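Local coordinates for protein amine oxidase (Emericella nidulans, PDB 3PGB) that probably oxidises primary amines with copper and a topaquinone formed from one of its own tyrosines, and also carries bound calcium, at residues A[641-651]-A[682-693]. Residues are numbered along the deposited sequence; the frame is centred on the assembly and turned at random.
Sequences WAEYDVQVTRQ and SLNQTDLVVWLN. With CA (calcium ion), chain F; NAG (2-acetamido-2-deoxy-beta-D-glucopyranose), chain C.
T649 holds OG1 between its backbone N and carbonyl carbon (chi1 65°), and W691 keeps CG beside its own backbone N (chi1 -52°). These rotations set the hydroxyl beside the indole N-H, on one face of the antiparallel strand pair made by 641-651 and 682-693 in the copper amine oxidase enzyme domain. W691 NE1 donates to T649 OG1 at 2.8 Å, nearly straight and in the indole plane. Q647 O lies at the same ring edge and accepts from W691 N at 2.7 Å. V689 CG1 sits 3.5 Å above one face of the W691 indole, toward its rim. On the other face of the pair V646 CG2 meets L692 CD2 at 3.6 Å. L683 CD1 packs against V648 CG1 at 3.9 Å.

The calcium site lies where strand 646-650 ends and its partner begins. D687 OD1 and L688 O bind the ion, with D541, F542 and D543. D687 OD2 forms a salt bridge with K114, and D687 O accepts from Q651 N at 2.8 Å. At the other end N693 ND2 donates to Y644 O at 2.7 Å and to W641 O at 2.8 Å. Q647 NE2 donates to the same W641 O from the opposite face of its plane.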
ATOM      1  N   TRP A 641      16.885 -15.643  -8.559  1.00 14.36           N
ATOM      2  CA  TRP A 641      15.799 -14.706  -8.841  1.00 14.05           C
ATOM      3  C   TRP A 641      15.542 -13.771  -7.659  1.00 13.96           C
ATOM      4  O   TRP A 641      14.944 -12.708  -7.829  1.00 14.18           O
ATOM      5  CB  TRP A 641      14.514 -15.466  -9.182  1.00 13.99           C
ATOM      6  CG  TRP A 641      14.187 -16.524  -8.191  1.00 13.29           C
ATOM      7  CD1 TRP A 641      14.478 -17.847  -8.289  1.00 13.25           C
ATOM      8  CD2 TRP A 641      13.545 -16.347  -6.929  1.00 13.59           C
ATOM      9  NE1 TRP A 641      14.048 -18.513  -7.174  1.00 13.22           N
ATOM     10  CE2 TRP A 641      13.471 -17.613  -6.319  1.00 13.64           C
ATOM     11  CE3 TRP A 641      13.014 -15.242  -6.256  1.00 13.78           C
ATOM     12  CZ2 TRP A 641      12.885 -17.806  -5.072  1.00 13.58           C
ATOM     13  CZ3 TRP A 641      12.427 -15.439  -5.018  1.00 13.61           C
ATOM     14  CH2 TRP A 641      12.370 -16.709  -4.440  1.00 13.43           C
ATOM     15  N   ALA A 642      15.983 -14.165  -6.470  1.00 13.75           N
ATOM     16  CA  ALA A 642      15.757 -13.370  -5.263  1.00 13.84           C
ATOM     17  C   ALA A 642      16.658 -12.139  -5.165  1.00 14.08           C
ATOM     18  O   ALA A 642      16.513 -11.352  -4.236  1.00 14.18           O
ATOM     19  CB  ALA A 642      15.932 -14.235  -4.024  1.00 13.45           C
ATOM     20  N   GLU A 643      17.570 -11.950  -6.115  1.00 14.36           N
ATOM     21  CA  GLU A 643      18.620 -10.936  -5.967  1.00 14.81           C
ATOM     22  C   GLU A 643      18.268  -9.532  -6.475  1.00 15.09           C
ATOM     23  O   GLU A 643      19.021  -8.594  -6.221  1.00 15.22           O
ATOM     24  CB  GLU A 643      19.901 -11.424  -6.638  1.00 14.88           C
ATOM     25  CG  GLU A 643      20.377 -12.773  -6.093  1.00 15.19           C
ATOM     26  CD  GLU A 643      21.631 -13.281  -6.767  1.00 15.30           C
ATOM     27  OE1 GLU A 643      22.157 -12.598  -7.676  1.00 14.42           O
ATOM     28  OE2 GLU A 643      22.089 -14.373  -6.373  1.00 15.63           O
ATOM     29  N   TYR A 644      17.154  -9.394  -7.201  1.00 15.28           N
ATOM     30  CA  TYR A 644      16.692  -8.092  -7.706  1.00 15.56           C
ATOM     31  C   TYR A 644      15.159  -7.975  -7.629  1.00 15.61           C
ATOM     32  O   TYR A 644      14.455  -8.982  -7.558  1.00 15.55           O
ATOM     33  CB  TYR A 644      17.158  -7.865  -9.155  1.00 15.62           C
ATOM     34  CG  TYR A 644      18.661  -7.887  -9.343  1.00 16.31           C
ATOM     35  CD1 TYR A 644      19.390  -6.705  -9.458  1.00 16.92           C
ATOM     36  CD2 TYR A 644      19.358  -9.097  -9.411  1.00 16.80           C
ATOM     37  CE1 TYR A 644      20.772  -6.725  -9.628  1.00 16.97           C
ATOM     38  CE2 TYR A 644      20.735  -9.125  -9.575  1.00 16.92           C
ATOM     39  CZ  TYR A 644      21.435  -7.937  -9.677  1.00 17.43           C
ATOM     40  OH  TYR A 644      22.800  -7.963  -9.840  1.00 19.11           O
ATOM     41  N   ASP A 645      14.649  -6.743  -7.656  1.00 15.74           N
ATOM     42  CA  ASP A 645      13.205  -6.496  -7.577  1.00 15.79           C
ATOM     43  C   ASP A 645      12.511  -6.824  -8.891  1.00 15.64           C
ATOM     44  O   ASP A 645      11.425  -7.385  -8.903  1.00 15.82           O
ATOM     45  CB  ASP A 645      12.905  -5.027  -7.249  1.00 15.95           C
ATOM     46  CG  ASP A 645      13.585  -4.544  -5.983  1.00 16.30           C
ATOM     47  OD1 ASP A 645      13.912  -3.336  -5.922  1.00 17.43           O
ATOM     48  OD2 ASP A 645      13.791  -5.357  -5.062  1.00 14.86           O
ATOM     49  N   VAL A 646      13.131  -6.432  -9.997  1.00 15.66           N
ATOM     50  CA  VAL A 646      12.525  -6.549 -11.322  1.00 15.37           C
ATOM     51  C   VAL A 646      13.574  -7.083 -12.276  1.00 15.12           C
ATOM     52  O   VAL A 646      14.684  -6.575 -12.330  1.00 14.92           O
ATOM     53  CB  VAL A 646      11.981  -5.184 -11.815  1.00 15.42           C
ATOM     54  CG1 VAL A 646      11.633  -5.226 -13.298  1.00 14.99           C
ATOM     55  CG2 VAL A 646      10.770  -4.768 -10.988  1.00 15.22           C
ATOM     56  N   GLN A 647      13.211  -8.125 -13.008  1.00 15.11           N
ATOM     57  CA  GLN A 647      14.137  -8.835 -13.868  1.00 15.25           C
ATOM     58  C   GLN A 647      13.411  -9.199 -15.160  1.00 15.51           C
ATOM     59  O   GLN A 647      12.325  -9.772 -15.131  1.00 15.64           O
ATOM     60  CB  GLN A 647      14.678 -10.078 -13.140  1.00 15.05           C
ATOM     61  CG  GLN A 647      15.499  -9.727 -11.893  1.00 14.44           C
ATOM     62  CD  GLN A 647      15.930 -10.931 -11.083  1.00 14.44           C
ATOM     63  OE1 GLN A 647      17.045 -11.421 -11.238  1.00 14.38           O
ATOM     64  NE2 GLN A 647      15.053 -11.408 -10.202  1.00 13.61           N
ATOM     65  N   VAL A 648      13.998  -8.834 -16.291  1.00 15.79           N
ATOM     66  CA  VAL A 648      13.356  -9.043 -17.576  1.00 16.11           C
ATOM     67  C   VAL A 648      14.219  -9.946 -18.450  1.00 16.43           C
ATOM     68  O   VAL A 648      15.422  -9.721 -18.590  1.00 16.46           O
ATOM     69  CB  VAL A 648      13.086  -7.709 -18.293  1.00 16.02           C
ATOM     70  CG1 VAL A 648      12.239  -7.942 -19.517  1.00 15.33           C
ATOM     71  CG2 VAL A 648      12.393  -6.732 -17.344  1.00 16.00           C
ATOM     72  N   THR A 649      13.592 -10.977 -19.007  1.00 16.67           N
ATOM     73  CA  THR A 649      14.254 -11.914 -19.908  1.00 16.97           C
ATOM     74  C   THR A 649      13.387 -12.130 -21.129  1.00 17.47           C
ATOM     75  O   THR A 649      12.174 -11.885 -21.099  1.00 17.08           O
ATOM     76  CB  THR A 649      14.466 -13.296 -19.264  1.00 16.88           C
ATOM     77  OG1 THR A 649      13.193 -13.904 -19.011  1.00 16.85           O
ATOM     78  CG2 THR A 649      15.253 -13.184 -17.968  1.00 16.62           C
ATOM     79  N   ARG A 650      14.009 -12.612 -22.197  1.00 18.10           N
ATOM     80  CA  ARG A 650      13.273 -12.937 -23.404  1.00 18.75           C
ATOM     81  C   ARG A 650      12.533 -14.242 -23.185  1.00 18.63           C
ATOM     82  O   ARG A 650      13.074 -15.172 -22.576  1.00 18.64           O
ATOM     83  CB  ARG A 650      14.199 -13.054 -24.607  1.00 18.93           C
ATOM     84  CG  ARG A 650      13.438 -13.290 -25.881  1.00 21.13           C
ATOM     85  CD  ARG A 650      14.295 -13.115 -27.089  1.00 24.17           C
ATOM     86  NE  ARG A 650      13.492 -13.151 -28.301  1.00 26.54           N
ATOM     87  CZ  ARG A 650      13.993 -13.140 -29.534  1.00 29.01           C
ATOM     88  NH1 ARG A 650      15.314 -13.093 -29.729  1.00 29.39           N
ATOM     89  NH2 ARG A 650      13.165 -13.169 -30.580  1.00 29.56           N
ATOM     90  N   GLN A 651      11.299 -14.304 -23.679  1.00 18.59           N
ATOM     91  CA  GLN A 651      10.455 -15.479 -23.495  1.00 18.69           C
ATOM     92  C   GLN A 651      11.007 -16.672 -24.280  1.00 18.55           C
ATOM     93  O   GLN A 651      11.434 -16.540 -25.428  1.00 18.61           O
ATOM     94  CB  GLN A 651       9.011 -15.187 -23.931  1.00 18.90           C
ATOM     95  CG  GLN A 651       7.958 -16.190 -23.418  1.00 19.09           C
ATOM     96  CD  GLN A 651       7.894 -17.494 -24.216  1.00 19.50           C
ATOM     97  OE1 GLN A 651       8.287 -17.552 -25.383  1.00 19.07           O
ATOM     98  NE2 GLN A 651       7.392 -18.546 -23.577  1.00 19.10           N
ATOM     99  N   SER A 682      18.364  -9.807 -27.012  1.00 18.52           N
ATOM    100  CA  SER A 682      17.753  -8.501 -27.206  1.00 18.69           C
ATOM    101  C   SER A 682      16.347  -8.467 -26.622  1.00 18.82           C
ATOM    102  O   SER A 682      15.570  -9.415 -26.772  1.00 18.89           O
ATOM    103  CB  SER A 682      17.702  -8.143 -28.693  1.00 18.77           C
ATOM    104  OG  SER A 682      17.060  -6.895 -28.903  1.00 19.50           O
ATOM    105  N   LEU A 683      16.033  -7.366 -25.950  1.00 19.01           N
ATOM    106  CA  LEU A 683      14.700  -7.132 -25.410  1.00 19.03           C
ATOM    107  C   LEU A 683      14.073  -5.916 -26.095  1.00 19.10           C
ATOM    108  O   LEU A 683      13.136  -5.316 -25.568  1.00 19.18           O
ATOM    109  CB  LEU A 683      14.767  -6.933 -23.887  1.00 19.03           C
ATOM    110  CG  LEU A 683      15.383  -8.078 -23.069  1.00 18.68           C
ATOM    111  CD1 LEU A 683      15.563  -7.658 -21.623  1.00 17.80           C
ATOM    112  CD2 LEU A 683      14.545  -9.353 -23.160  1.00 18.09           C
ATOM    113  N   ASN A 684      14.585  -5.564 -27.276  1.00 19.25           N
ATOM    114  CA  ASN A 684      13.992  -4.500 -28.086  1.00 19.45           C
ATOM    115  C   ASN A 684      12.931  -5.057 -29.033  1.00 19.17           C
ATOM    116  O   ASN A 684      13.254  -5.673 -30.040  1.00 19.05           O
ATOM    117  CB  ASN A 684      15.059  -3.762 -28.890  1.00 19.71           C
ATOM    118  CG  ASN A 684      14.510  -2.534 -29.589  1.00 20.78           C
ATOM    119  OD1 ASN A 684      13.912  -1.665 -28.954  1.00 21.19           O
ATOM    120  ND2 ASN A 684      14.709  -2.454 -30.896  1.00 23.49           N
ATOM    121  N   GLN A 685      11.664  -4.824 -28.697  1.00 19.14           N
ATOM    122  CA  GLN A 685      10.525  -5.314 -29.471  1.00 18.99           C
ATOM    123  C   GLN A 685      10.611  -6.806 -29.782  1.00 18.81           C
ATOM    124  O   GLN A 685      10.483  -7.232 -30.931  1.00 18.96           O
ATOM    125  CB  GLN A 685      10.333  -4.477 -30.737  1.00 19.03           C
ATOM    126  CG  GLN A 685       9.781  -3.099 -30.443  1.00 19.65           C
ATOM    127  CD  GLN A 685       8.411  -3.147 -29.809  1.00 20.15           C
ATOM    128  OE1 GLN A 685       8.251  -2.833 -28.631  1.00 20.45           O
ATOM    129  NE2 GLN A 685       7.411  -3.544 -30.588  1.00 20.80           N
ATOM    130  N   THR A 686      10.842  -7.586 -28.732  1.00 18.62           N
ATOM    131  CA  THR A 686      10.722  -9.035 -28.787  1.00 18.41           C
ATOM    132  C   THR A 686       9.773  -9.448 -27.678  1.00 18.16           C
ATOM    133  O   THR A 686       9.286  -8.594 -26.931  1.00 18.02           O
ATOM    134  CB  THR A 686      12.081  -9.739 -28.583  1.00 18.49           C
ATOM    135  OG1 THR A 686      12.475  -9.648 -27.210  1.00 18.13           O
ATOM    136  CG2 THR A 686      13.154  -9.108 -29.470  1.00 19.08           C
ATOM    137  N   ASP A 687       9.514 -10.754 -27.573  1.00 17.73           N
ATOM    138  CA  ASP A 687       8.650 -11.290 -26.525  1.00 17.22           C
ATOM    139  C   ASP A 687       9.429 -11.345 -25.218  1.00 16.77           C
ATOM    140  O   ASP A 687      10.372 -12.115 -25.078  1.00 17.04           O
ATOM    141  CB  ASP A 687       8.128 -12.683 -26.915  1.00 17.23           C
ATOM    142  CG  ASP A 687       7.050 -13.210 -25.963  1.00 17.23           C
ATOM    143  OD1 ASP A 687       6.916 -12.683 -24.833  1.00 16.52           O
ATOM    144  OD2 ASP A 687       6.329 -14.157 -26.353  1.00 16.17           O
ATOM    145  N   LEU A 688       9.027 -10.527 -24.255  1.00 16.31           N
ATOM    146  CA  LEU A 688       9.719 -10.474 -22.967  1.00 15.78           C
ATOM    147  C   LEU A 688       8.841 -11.010 -21.844  1.00 15.28           C
ATOM    148  O   LEU A 688       7.614 -11.080 -21.972  1.00 15.18           O
ATOM    149  CB  LEU A 688      10.207  -9.047 -22.663  1.00 15.81           C
ATOM    150  CG  LEU A 688       9.240  -7.876 -22.856  1.00 16.41           C
ATOM    151  CD1 LEU A 688       8.169  -7.875 -21.771  1.00 16.23           C
ATOM    152  CD2 LEU A 688       9.998  -6.542 -22.879  1.00 16.84           C
ATOM    153  N   VAL A 689       9.491 -11.415 -20.758  1.00 14.77           N
ATOM    154  CA  VAL A 689       8.814 -11.820 -19.537  1.00 14.18           C
ATOM    155  C   VAL A 689       9.362 -10.963 -18.410  1.00 14.00           C
ATOM    156  O   VAL A 689      10.579 -10.851 -18.246  1.00 13.97           O
ATOM    157  CB  VAL A 689       9.081 -13.298 -19.210  1.00 14.09           C
ATOM    158  CG1 VAL A 689       8.365 -13.701 -17.928  1.00 14.31           C
ATOM    159  CG2 VAL A 689       8.653 -14.172 -20.351  1.00 13.95           C
ATOM    160  N   VAL A 690       8.471 -10.341 -17.646  1.00 13.77           N
ATOM    161  CA  VAL A 690       8.871  -9.581 -16.476  1.00 13.37           C
ATOM    162  C   VAL A 690       8.712 -10.474 -15.251  1.00 13.24           C
ATOM    163  O   VAL A 690       7.625 -10.966 -14.975  1.00 12.91           O
ATOM    164  CB  VAL A 690       8.036  -8.310 -16.329  1.00 13.46           C
ATOM    165  CG1 VAL A 690       8.513  -7.492 -15.130  1.00 13.36           C
ATOM    166  CG2 VAL A 690       8.111  -7.491 -17.606  1.00 13.20           C
ATOM    167  N   TRP A 691       9.819 -10.698 -14.548  1.00 13.38           N
ATOM    168  CA  TRP A 691       9.842 -11.487 -13.322  1.00 13.32           C
ATOM    169  C   TRP A 691       9.888 -10.529 -12.127  1.00 13.22           C
ATOM    170  O   TRP A 691      10.843  -9.774 -11.978  1.00 12.89           O
ATOM    171  CB  TRP A 691      11.069 -12.410 -13.305  1.00 13.35           C
ATOM    172  CG  TRP A 691      11.222 -13.256 -14.532  1.00 13.57           C
ATOM    173  CD1 TRP A 691      11.864 -12.918 -15.686  1.00 14.50           C
ATOM    174  CD2 TRP A 691      10.730 -14.585 -14.728  1.00 13.57           C
ATOM    175  NE1 TRP A 691      11.799 -13.950 -16.590  1.00 13.98           N
ATOM    176  CE2 TRP A 691      11.108 -14.986 -16.025  1.00 13.55           C
ATOM    177  CE3 TRP A 691      10.005 -15.476 -13.933  1.00 13.43           C
ATOM    178  CZ2 TRP A 691      10.786 -16.240 -16.546  1.00 13.67           C
ATOM    179  CZ3 TRP A 691       9.688 -16.722 -14.452  1.00 13.67           C
ATOM    180  CH2 TRP A 691      10.080 -17.093 -15.744  1.00 13.20           C
ATOM    181  N   LEU A 692       8.858 -10.566 -11.284  1.00 13.39           N
ATOM    182  CA  LEU A 692       8.710  -9.605 -10.184  1.00 13.54           C
ATOM    183  C   LEU A 692       8.812 -10.278  -8.832  1.00 13.68           C
ATOM    184  O   LEU A 692       8.220 -11.340  -8.621  1.00 13.82           O
ATOM    185  CB  LEU A 692       7.345  -8.921 -10.257  1.00 13.44           C
ATOM    186  CG  LEU A 692       7.045  -8.124 -11.514  1.00 13.28           C
ATOM    187  CD1 LEU A 692       5.586  -7.719 -11.502  1.00 13.06           C
ATOM    188  CD2 LEU A 692       7.970  -6.909 -11.618  1.00 13.02           C
ATOM    189  N   ASN A 693       9.547  -9.653  -7.913  1.00 13.78           N
ATOM    190  CA  ASN A 693       9.575 -10.095  -6.524  1.00 14.00           C
ATOM    191  C   ASN A 693       8.667  -9.248  -5.639  1.00 14.38           C
ATOM    192  O   ASN A 693       8.771  -8.019  -5.616  1.00 14.50           O
ATOM    193  CB  ASN A 693      10.999 -10.068  -5.962  1.00 13.93           C
ATOM    194  CG  ASN A 693      11.825 -11.269  -6.390  1.00 13.67           C
ATOM    195  OD1 ASN A 693      11.304 -12.375  -6.544  1.00 13.98           O
ATOM    196  ND2 ASN A 693      13.122 -11.059  -6.569  1.00 12.26           N
TER
HETATM  197 CA    CA F 903       5.665 -11.358 -23.357  1.00 15.97          CA
HETATM  198  C1  NAG C   1      14.217  -1.319 -31.634  1.00 27.91           C
HETATM  199  C2  NAG C   1      15.070  -1.138 -32.876  1.00 29.61           C
HETATM  200  C3  NAG C   1      14.585   0.117 -33.589  1.00 29.96           C
HETATM  201  C4  NAG C   1      13.111  -0.011 -33.964  1.00 30.37           C
HETATM  202  C5  NAG C   1      12.262  -0.536 -32.802  1.00 29.51           C
HETATM  203  C6  NAG C   1      11.001  -1.181 -33.350  1.00 29.69           C
HETATM  204  C7  NAG C   1      17.468  -1.669 -33.099  1.00 31.45           C
HETATM  205  C8  NAG C   1      18.853  -1.399 -32.579  1.00 31.05           C
HETATM  206  N2  NAG C   1      16.471  -1.006 -32.502  1.00 30.67           N
HETATM  207  O3  NAG C   1      15.357   0.323 -34.749  1.00 29.09           O
HETATM  208  O4  NAG C   1      12.610   1.263 -34.338  1.00 32.11           O
HETATM  209  O5  NAG C   1      12.874  -1.525 -32.001  1.00 28.68           O
HETATM  210  O6  NAG C   1       9.981  -0.222 -33.295  1.00 30.91           O
HETATM  211  O7  NAG C   1      17.307  -2.462 -34.029  1.00 32.27           O
HETATM  212  O   HOH W   1       9.050  -6.139  -7.543  1.00  9.67           O
HETATM  213  O   HOH W   2      12.533 -10.235  -9.987  1.00 18.33           O
HETATM  214  O   HOH W   3       6.264  -9.146 -24.413  1.00  6.14           O